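Local atomic coordinates of glycosyl hydrolase, family 38 (PDB entry 5KBP), a protein that probably acts as a metal-dependent alpha-mannosidase of glycoside hydrolase family 38, removing alpha-linked mannose from carbohydrates. Residues T417-V422 with S598-S603; Y451-P456 with V492-K497; S656-F661 with Y797-P802. All coordinates share one frame; numbering follows the deposited sequence.

How the contacts relate
The three contacts lie in the beta-rich C-terminal part of the chain, on the same side of its centre. Contacts 1 and 2 have centres 12 Å apart and both reach the three-stranded sheet, where strands 416-430 and 483-499 are neighbours. Val420 N lies 2.7 Å from Leu494 O, probably as a hydrogen bond. Along the chain, contact 2 is nested inside the loop closed by contact 1. Contact 3 comes later; its centre is 12 Å from that of contact 1 and 20 Å from that of contact 2. Contacts 1 and 3 both reach the nine-stranded sheet. All three lie away from the calcium-binding residues Phe253 and Tyr256.

Contact 1. Residues T417-V422 with S598-S603; sequences TEVVTV and SPVKAS
Val419 meets Val600 and Lys601 where a beta-hairpin turn abuts the face of another sheet. The turn, residues 598-600, joins strands 591-597 and 601-613 at the border of a nine-stranded antiparallel sheet. Val419 lies on strand 416-430, an outer strand of a three-stranded antiparallel sheet. The nearest CA atoms are those of Val419 and Lys601, 7.2 Å apart. No hydrogen bond crosses the contact.

Val419 does the touching with both methyls. CG2 rests on the backbone of the turn, 3.6 Å from Val600 O. It also faces the side chain of Val600, CG2 to CG2 at 4.3 Å. CG1 lies against the aliphatic part of Lys601, 3.9 Å from its CD. The two side chains cross at a slant. Lys601 is fully extended, with CG anti to the backbone N (chi1 179°). Its middle methylenes therefore run past Val419, and its amino group is carried beyond the valine.

The next shell sets these groups in place. Val419 also packs on Ile653 of strand 641-653, next to the hairpin. Glu493, from the strand beside 416-430, touches both Val419 and Lys601. Backbone bonds from Glu418 to Val496 and from Val420 to Leu494 hold Val419 in its sheet. Val600 is buried against Phe517 and bonds through its backbone to Lys654.

The turn is braced from within by Ser598. Val600 N gives a weak bond to Ser598 OG. Ser598 N also bonds weakly to Lys601 O. That same oxygen takes the hydroxyl of Ser598: OG donates at 2.7 Å to Lys601 O, in the carbonyl plane and on a lone pair, at a C=O...OG angle of 121°.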
loop_
_atom_site.group_PDB
_atom_site.type_symbol
_atom_site.label_atom_id
_atom_site.label_comp_id
_atom_site.label_asym_id
_atom_site.label_seq_id
_atom_site.Cartn_x
_atom_site.Cartn_y
_atom_site.Cartn_z
ATOM N N THR A 417 15.191 26.198 -20.850
ATOM C CA THR A 417 14.412 27.394 -21.145
ATOM C C THR A 417 12.969 27.128 -20.746
ATOM O O THR A 417 12.358 26.167 -21.226
ATOM C CB THR A 417 14.503 27.757 -22.627
ATOM O OG1 THR A 417 15.856 28.094 -22.956
ATOM C CG2 THR A 417 13.599 28.933 -22.934
ATOM N N GLU A 418 12.425 27.977 -19.877
ATOM C CA GLU A 418 11.111 27.715 -19.306
ATOM C C GLU A 418 10.575 28.983 -18.656
ATOM O O GLU A 418 11.331 29.733 -18.035
ATOM C CB GLU A 418 11.187 26.578 -18.277
ATOM C CG GLU A 418 9.943 26.386 -17.429
ATOM C CD GLU A 418 10.046 25.178 -16.520
ATOM O OE1 GLU A 418 10.638 24.164 -16.946
ATOM O OE2 GLU A 418 9.542 25.244 -15.379
ATOM N N VAL A 419 9.274 29.214 -18.812
ATOM C CA VAL A 419 8.571 30.259 -18.076
ATOM C C VAL A 419 8.188 29.673 -16.722
ATOM O O VAL A 419 7.273 28.849 -16.626
ATOM C CB VAL A 419 7.342 30.761 -18.840
ATOM C CG1 VAL A 419 6.554 31.742 -17.988
ATOM C CG2 VAL A 419 7.766 31.412 -20.147
ATOM N N VAL A 420 8.888 30.096 -15.674
ATOM C CA VAL A 420 8.818 29.454 -14.368
ATOM C C VAL A 420 7.838 30.200 -13.475
ATOM O O VAL A 420 7.586 31.398 -13.647
ATOM C CB VAL A 420 10.221 29.385 -13.723
ATOM C CG1 VAL A 420 10.244 28.390 -12.569
ATOM C CG2 VAL A 420 11.258 29.018 -14.765
ATOM N N THR A 421 7.269 29.472 -12.515
ATOM C CA THR A 421 6.401 30.021 -11.484
ATOM C C THR A 421 7.025 29.736 -10.125
ATOM O O THR A 421 7.419 28.598 -9.847
ATOM C CB THR A 421 4.991 29.420 -11.575
ATOM O OG1 THR A 421 4.175 30.227 -12.434
ATOM C CG2 THR A 421 4.343 29.318 -10.200
ATOM N N VAL A 422 7.128 30.767 -9.288
ATOM C CA VAL A 422 7.744 30.663 -7.970
ATOM C C VAL A 422 6.800 31.273 -6.945
ATOM O O VAL A 422 6.371 32.422 -7.098
ATOM C CB VAL A 422 9.114 31.365 -7.922
ATOM C CG1 VAL A 422 9.651 31.381 -6.500
ATOM C CG2 VAL A 422 10.099 30.691 -8.866
ATOM N N SER A 598 0.621 36.493 -23.277
ATOM C CA SER A 598 1.631 37.429 -22.804
ATOM C C SER A 598 2.766 37.433 -23.818
ATOM O O SER A 598 2.822 36.575 -24.703
ATOM C CB SER A 598 2.142 37.041 -21.411
ATOM O OG SER A 598 2.955 35.882 -21.471
ATOM N N PRO A 599 3.679 38.406 -23.722
ATOM C CA PRO A 599 4.835 38.398 -24.636
ATOM C C PRO A 599 5.737 37.185 -24.483
ATOM O O PRO A 599 6.548 36.923 -25.382
ATOM C CB PRO A 599 5.574 39.693 -24.273
ATOM C CG PRO A 599 4.517 40.581 -23.725
ATOM C CD PRO A 599 3.578 39.676 -22.982
ATOM N N VAL A 600 5.626 36.433 -23.390
ATOM C CA VAL A 600 6.516 35.305 -23.138
ATOM C C VAL A 600 5.795 33.967 -23.091
ATOM O O VAL A 600 6.463 32.923 -23.158
ATOM C CB VAL A 600 7.325 35.505 -21.837
ATOM C CG1 VAL A 600 8.134 36.790 -21.904
ATOM C CG2 VAL A 600 6.399 35.508 -20.631
ATOM N N LYS A 601 4.467 33.943 -22.981
ATOM C CA LYS A 601 3.759 32.682 -22.822
ATOM C C LYS A 601 2.296 32.866 -23.198
ATOM O O LYS A 601 1.676 33.866 -22.828
ATOM C CB LYS A 601 3.880 32.163 -21.383
ATOM C CG LYS A 601 3.146 30.860 -21.116
ATOM C CD LYS A 601 3.302 30.441 -19.664
ATOM C CE LYS A 601 2.532 29.165 -19.369
ATOM N NZ LYS A 601 2.699 28.743 -17.951
ATOM N N ALA A 602 1.758 31.893 -23.931
ATOM C CA ALA A 602 0.355 31.888 -24.316
ATOM C C ALA A 602 -0.134 30.448 -24.356
ATOM O O ALA A 602 0.614 29.534 -24.710
ATOM C CB ALA A 602 0.134 32.564 -25.673
ATOM N N SER A 603 -1.399 30.254 -23.985
ATOM C CA SER A 603 -1.989 28.925 -23.937
ATOM C C SER A 603 -3.429 28.977 -24.425
ATOM O O SER A 603 -4.145 29.956 -24.198
ATOM C CB SER A 603 -1.946 28.334 -22.520
ATOM O OG SER A 603 -2.795 29.054 -21.643
#

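Contact 2. Residues Y451-P456 with V492-K497; sequences YQVIDP and VELSVK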
loop_
_atom_site.group_PDB
_atom_site.type_symbol
_atom_site.label_atom_id
_atom_site.label_comp_id
_atom_site.label_asym_id
_atom_site.label_seq_id
_atom_site.Cartn_x
_atom_site.Cartn_y
_atom_site.Cartn_z
ATOM N N TYR A 451 5.320 44.296 -6.109
ATOM C CA TYR A 451 6.666 43.794 -5.887
ATOM C C TYR A 451 7.450 43.737 -7.191
ATOM O O TYR A 451 6.893 43.818 -8.289
ATOM C CB TYR A 451 6.634 42.409 -5.228
ATOM C CG TYR A 451 6.326 42.460 -3.749
ATOM C CD1 TYR A 451 7.344 42.586 -2.812
ATOM C CD2 TYR A 451 5.018 42.390 -3.289
ATOM C CE1 TYR A 451 7.067 42.637 -1.458
ATOM C CE2 TYR A 451 4.731 42.439 -1.937
ATOM C CZ TYR A 451 5.759 42.564 -1.026
ATOM O OH TYR A 451 5.479 42.614 0.321
ATOM N N GLN A 452 8.765 43.587 -7.046
ATOM C CA GLN A 452 9.699 43.633 -8.161
ATOM C C GLN A 452 10.791 42.598 -7.937
ATOM O O GLN A 452 11.265 42.422 -6.812
ATOM C CB GLN A 452 10.306 45.037 -8.302
ATOM C CG GLN A 452 11.391 45.173 -9.355
ATOM C CD GLN A 452 11.973 46.573 -9.399
ATOM O OE1 GLN A 452 13.187 46.755 -9.307
ATOM N NE2 GLN A 452 11.108 47.570 -9.538
ATOM N N VAL A 453 11.187 41.916 -9.009
ATOM C CA VAL A 453 12.223 40.891 -8.942
ATOM C C VAL A 453 13.565 41.520 -9.286
ATOM O O VAL A 453 13.675 42.281 -10.255
ATOM C CB VAL A 453 11.904 39.722 -9.888
ATOM C CG1 VAL A 453 12.975 38.643 -9.784
ATOM C CG2 VAL A 453 10.533 39.154 -9.576
ATOM N N ILE A 454 14.589 41.206 -8.494
ATOM C CA ILE A 454 15.934 41.715 -8.722
ATOM C C ILE A 454 16.933 40.577 -8.582
ATOM O O ILE A 454 16.687 39.587 -7.886
ATOM C CB ILE A 454 16.298 42.868 -7.759
ATOM C CG1 ILE A 454 16.189 42.408 -6.304
ATOM C CG2 ILE A 454 15.428 44.091 -8.023
ATOM C CD1 ILE A 454 16.764 43.398 -5.315
ATOM N N ASP A 455 18.071 40.730 -9.255
ATOM C CA ASP A 455 19.176 39.782 -9.201
ATOM C C ASP A 455 20.135 40.225 -8.099
ATOM O O ASP A 455 19.898 41.268 -7.477
ATOM C CB ASP A 455 19.860 39.703 -10.571
ATOM C CG ASP A 455 20.616 40.966 -10.923
ATOM O OD1 ASP A 455 20.206 42.058 -10.474
ATOM O OD2 ASP A 455 21.622 40.865 -11.656
ATOM N N PRO A 456 21.203 39.473 -7.800
ATOM C CA PRO A 456 22.146 39.940 -6.768
ATOM C C PRO A 456 22.731 41.315 -7.044
ATOM O O PRO A 456 23.052 42.042 -6.094
ATOM C CB PRO A 456 23.230 38.856 -6.771
ATOM C CG PRO A 456 22.518 37.634 -7.209
ATOM C CD PRO A 456 21.503 38.088 -8.214
ATOM N N VAL A 492 5.079 34.474 -8.413
ATOM C CA VAL A 492 5.773 35.315 -9.382
ATOM C C VAL A 492 6.155 34.467 -10.586
ATOM O O VAL A 492 6.560 33.308 -10.441
ATOM C CB VAL A 492 7.015 35.978 -8.753
ATOM C CG1 VAL A 492 7.670 36.932 -9.738
ATOM C CG2 VAL A 492 6.634 36.705 -7.471
ATOM N N GLU A 493 6.027 35.049 -11.776
ATOM C CA GLU A 493 6.303 34.364 -13.032
ATOM C C GLU A 493 7.585 34.928 -13.632
ATOM O O GLU A 493 7.686 36.139 -13.855
ATOM C CB GLU A 493 5.133 34.524 -14.002
ATOM C CG GLU A 493 5.134 33.546 -15.160
ATOM C CD GLU A 493 3.879 33.646 -16.005
ATOM O OE1 GLU A 493 3.363 34.771 -16.176
ATOM O OE2 GLU A 493 3.402 32.599 -16.490
ATOM N N LEU A 494 8.556 34.056 -13.890
ATOM C CA LEU A 494 9.831 34.450 -14.471
ATOM C C LEU A 494 10.029 33.769 -15.818
ATOM O O LEU A 494 9.533 32.663 -16.052
ATOM C CB LEU A 494 11.005 34.103 -13.541
ATOM C CG LEU A 494 11.087 34.828 -12.196
ATOM C CD1 LEU A 494 12.361 34.445 -11.461
ATOM C CD2 LEU A 494 11.016 36.332 -12.391
ATOM N N SER A 495 10.760 34.443 -16.701
ATOM C CA SER A 495 11.099 33.922 -18.025
ATOM C C SER A 495 12.587 33.584 -18.022
ATOM O O SER A 495 13.434 34.470 -18.164
ATOM C CB SER A 495 10.754 34.931 -19.115
ATOM O OG SER A 495 11.096 34.435 -20.398
ATOM N N VAL A 496 12.899 32.301 -17.857
ATOM C CA VAL A 496 14.275 31.820 -17.792
ATOM C C VAL A 496 14.692 31.345 -19.177
ATOM O O VAL A 496 14.010 30.513 -19.790
ATOM C CB VAL A 496 14.422 30.697 -16.752
ATOM C CG1 VAL A 496 15.825 30.118 -16.786
ATOM C CG2 VAL A 496 14.091 31.224 -15.364
ATOM N N LYS A 497 15.815 31.866 -19.667
ATOM C CA LYS A 497 16.276 31.627 -21.031
ATOM C C LYS A 497 17.655 30.980 -20.991
ATOM O O LYS A 497 18.641 31.630 -20.624
ATOM C CB LYS A 497 16.308 32.932 -21.825
ATOM C CG LYS A 497 16.771 32.785 -23.264
ATOM C CD LYS A 497 16.765 34.129 -23.974
ATOM C CE LYS A 497 17.262 34.011 -25.406
ATOM N NZ LYS A 497 17.263 35.332 -26.097
#
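Val453 places its two methyls against Val492 and Leu494 of the facing strand. All three residues are buried and the contact is wholly apolar. The backbones stay well apart, with CA of Val453 and CA of Val492 8.5 Å from each other.

The tightest meeting is between the two valines. Val453 CG2 lies 3.6 Å from Val492 CG1. The two side chains lie side by side and point opposite ways, and one methyl of each makes the contact. Both valines have the same rotamer, with CG1 opposite the backbone N (chi1 -179° in Val453 and -176° in Val492). They nevertheless use different branches. Val453 offers the methyl beside its own backbone N, and Val492 offers the one beside its carbonyl carbon.

Leu494 comes in at a slant. Its CG stands beside the backbone N (chi1 -65°), and its CD2 branch is the one that reaches across. CD2 meets both methyls of Val453, at 4.0 Å from CG1 and 4.0 Å from CG2. Val453 CG2 thus touches both partners, and CG1 touches Leu494 alone of the two.

Neighbouring strands close in on the same spot. Ser463 touches all three side chains, and Leu509 touches both valines. Val453 is bonded through its backbone to Val461, and Val492 to Val422; the two belong to different sheets. Strand 451-454 pairs with 460-461 and 503-511, whereas 483-499 pairs with 416-430 and 463-475. Apolar side chains meeting between two antiparallel sheets are consistent with the core of a beta-sandwich, here within the first of the family's C-terminal domains.

Contact 3. Residues S656-F661 with Y797-P802; sequences SNQLFF and YSAQIP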
loop_
_atom_site.group_PDB
_atom_site.type_symbol
_atom_site.label_atom_id
_atom_site.label_comp_id
_atom_site.label_asym_id
_atom_site.label_seq_id
_atom_site.Cartn_x
_atom_site.Cartn_y
_atom_site.Cartn_z
ATOM N N SER A 656 11.270 29.121 -26.864
ATOM C CA SER A 656 11.404 27.696 -27.127
ATOM C C SER A 656 10.508 27.299 -28.290
ATOM O O SER A 656 9.417 27.849 -28.460
ATOM C CB SER A 656 11.055 26.860 -25.892
ATOM O OG SER A 656 11.057 25.476 -26.199
ATOM N N ASN A 657 10.983 26.341 -29.083
ATOM C CA ASN A 657 10.204 25.763 -30.168
ATOM C C ASN A 657 9.342 24.596 -29.709
ATOM O O ASN A 657 8.699 23.950 -30.543
ATOM C CB ASN A 657 11.130 25.308 -31.300
ATOM C CG ASN A 657 12.019 24.144 -30.898
ATOM O OD1 ASN A 657 12.373 23.988 -29.730
ATOM N ND2 ASN A 657 12.388 23.321 -31.873
ATOM N N GLN A 658 9.319 24.310 -28.410
ATOM C CA GLN A 658 8.542 23.196 -27.883
ATOM C C GLN A 658 7.085 23.603 -27.707
ATOM O O GLN A 658 6.785 24.614 -27.064
ATOM C CB GLN A 658 9.119 22.723 -26.549
ATOM C CG GLN A 658 10.458 22.016 -26.658
ATOM C CD GLN A 658 10.895 21.407 -25.342
ATOM O OE1 GLN A 658 10.870 22.065 -24.302
ATOM N NE2 GLN A 658 11.288 20.140 -25.379
ATOM N N LEU A 659 6.183 22.812 -28.278
ATOM C CA LEU A 659 4.746 23.019 -28.137
ATOM C C LEU A 659 4.224 21.978 -27.153
ATOM O O LEU A 659 4.222 20.780 -27.453
ATOM C CB LEU A 659 4.046 22.909 -29.489
ATOM C CG LEU A 659 2.660 23.543 -29.614
ATOM C CD1 LEU A 659 2.759 25.061 -29.544
ATOM C CD2 LEU A 659 1.983 23.097 -30.902
ATOM N N PHE A 660 3.791 22.431 -25.980
ATOM C CA PHE A 660 3.396 21.534 -24.903
ATOM C C PHE A 660 1.899 21.255 -24.945
ATOM O O PHE A 660 1.096 22.140 -25.252
ATOM C CB PHE A 660 3.777 22.128 -23.547
ATOM C CG PHE A 660 5.260 22.205 -23.315
ATOM C CD1 PHE A 660 5.988 23.299 -23.754
ATOM C CD2 PHE A 660 5.925 21.184 -22.657
ATOM C CE1 PHE A 660 7.354 23.371 -23.541
ATOM C CE2 PHE A 660 7.287 21.251 -22.441
ATOM C CZ PHE A 660 8.003 22.345 -22.883
ATOM N N PHE A 661 1.532 20.016 -24.626
ATOM C CA PHE A 661 0.142 19.588 -24.583
ATOM C C PHE A 661 -0.177 18.987 -23.221
ATOM O O PHE A 661 0.678 18.366 -22.582
ATOM C CB PHE A 661 -0.163 18.560 -25.678
ATOM C CG PHE A 661 0.267 18.990 -27.048
ATOM C CD1 PHE A 661 -0.328 20.079 -27.663
ATOM C CD2 PHE A 661 1.259 18.302 -27.726
ATOM C CE1 PHE A 661 0.066 20.477 -28.926
ATOM C CE2 PHE A 661 1.655 18.695 -28.989
ATOM C CZ PHE A 661 1.057 19.784 -29.591
ATOM N N TYR A 797 14.242 15.381 -23.005
ATOM C CA TYR A 797 14.668 14.969 -21.672
ATOM C C TYR A 797 14.474 16.096 -20.668
ATOM O O TYR A 797 14.082 15.860 -19.519
ATOM C CB TYR A 797 16.135 14.538 -21.692
ATOM C CG TYR A 797 16.436 13.328 -22.545
ATOM C CD1 TYR A 797 15.584 12.233 -22.564
ATOM C CD2 TYR A 797 17.581 13.281 -23.328
ATOM C CE1 TYR A 797 15.865 11.124 -23.344
ATOM C CE2 TYR A 797 17.870 12.180 -24.110
ATOM C CZ TYR A 797 17.009 11.104 -24.114
ATOM O OH TYR A 797 17.294 10.006 -24.892
ATOM N N SER A 798 14.747 17.335 -21.089
ATOM C CA SER A 798 14.690 18.468 -20.174
ATOM C C SER A 798 13.260 18.796 -19.760
ATOM O O SER A 798 13.044 19.350 -18.677
ATOM C CB SER A 798 15.349 19.687 -20.818
ATOM O OG SER A 798 15.398 20.775 -19.916
ATOM N N ALA A 799 12.277 18.465 -20.602
ATOM C CA ALA A 799 10.890 18.776 -20.272
ATOM C C ALA A 799 10.376 17.927 -19.115
ATOM O O ALA A 799 9.460 18.349 -18.398
ATOM C CB ALA A 799 10.004 18.590 -21.505
ATOM N N GLN A 800 10.944 16.737 -18.917
ATOM C CA GLN A 800 10.541 15.871 -17.816
ATOM C C GLN A 800 11.154 16.277 -16.482
ATOM O O GLN A 800 10.776 15.711 -15.449
ATOM C CB GLN A 800 10.918 14.418 -18.119
ATOM C CG GLN A 800 10.057 13.747 -19.170
ATOM C CD GLN A 800 10.308 12.253 -19.253
ATOM O OE1 GLN A 800 11.215 11.730 -18.605
ATOM N NE2 GLN A 800 9.502 11.559 -20.048
ATOM N N ILE A 801 12.078 17.232 -16.473
ATOM C CA ILE A 801 12.787 17.613 -15.255
ATOM C C ILE A 801 12.384 19.029 -14.863
ATOM O O ILE A 801 12.918 19.997 -15.418
ATOM C CB ILE A 801 14.308 17.506 -15.448
ATOM C CG1 ILE A 801 14.677 16.126 -15.998
ATOM C CG2 ILE A 801 15.032 17.775 -14.138
ATOM C CD1 ILE A 801 16.137 15.983 -16.365
ATOM N N PRO A 802 11.465 19.204 -13.916
ATOM C CA PRO A 802 11.008 20.555 -13.573
ATOM C C PRO A 802 12.067 21.335 -12.808
ATOM O O PRO A 802 12.978 20.775 -12.194
ATOM C CB PRO A 802 9.777 20.296 -12.701
ATOM C CG PRO A 802 10.059 18.973 -12.064
ATOM C CD PRO A 802 10.799 18.170 -13.105
#
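The ring of Phe660 turns its edge to Ala799. CE2 lies 3.9 Å from CB of Ala799, and that methyl sits near the ring plane. The meeting is therefore at the rim of the ring and not over a face. Ala799 points its CB at the strand and is the one residue of 797-802 that touches it.

Gln658, two residues before Phe660, reaches out on the same side. Its NE2 is 4.4 Å from Ala799 CB, a looser approach. The polar end has its own partner one helical turn earlier: NE2 donates to Gln795 O. The amide is thus tied to the helix backbone beside the methyl. Gln658 and Phe660 leave the backbone in the same way, with CG beside the backbone N (chi1 -70° and -68°), and the alanine methyl lies near both the CE2 edge of the ring and, more loosely, the Gln658 amide.

The chain just before is held by an ST turn. Ser656 OG accepts from Gln658 N at 3.0 Å, with an N-H...O angle of 162°. Phe660 is fixed further by a backbone bond to Thr651 of the adjoining strand.

Leu659 and Phe661 pack instead on Leu545 of strand 545-549, in a second sheet. On the helix side, Gln800 bonds to Arg315 of helix 304-332, which links this corner to the helices of the middle part of the chain. One side of strand 659-667 thus packs against another sheet, and the other meets Ala799, in the C-terminal part of helix 789-799. A small helix-to-strand contact thus sits on one face of the large C-terminal beta-sandwich, on the side away from strand 545-549.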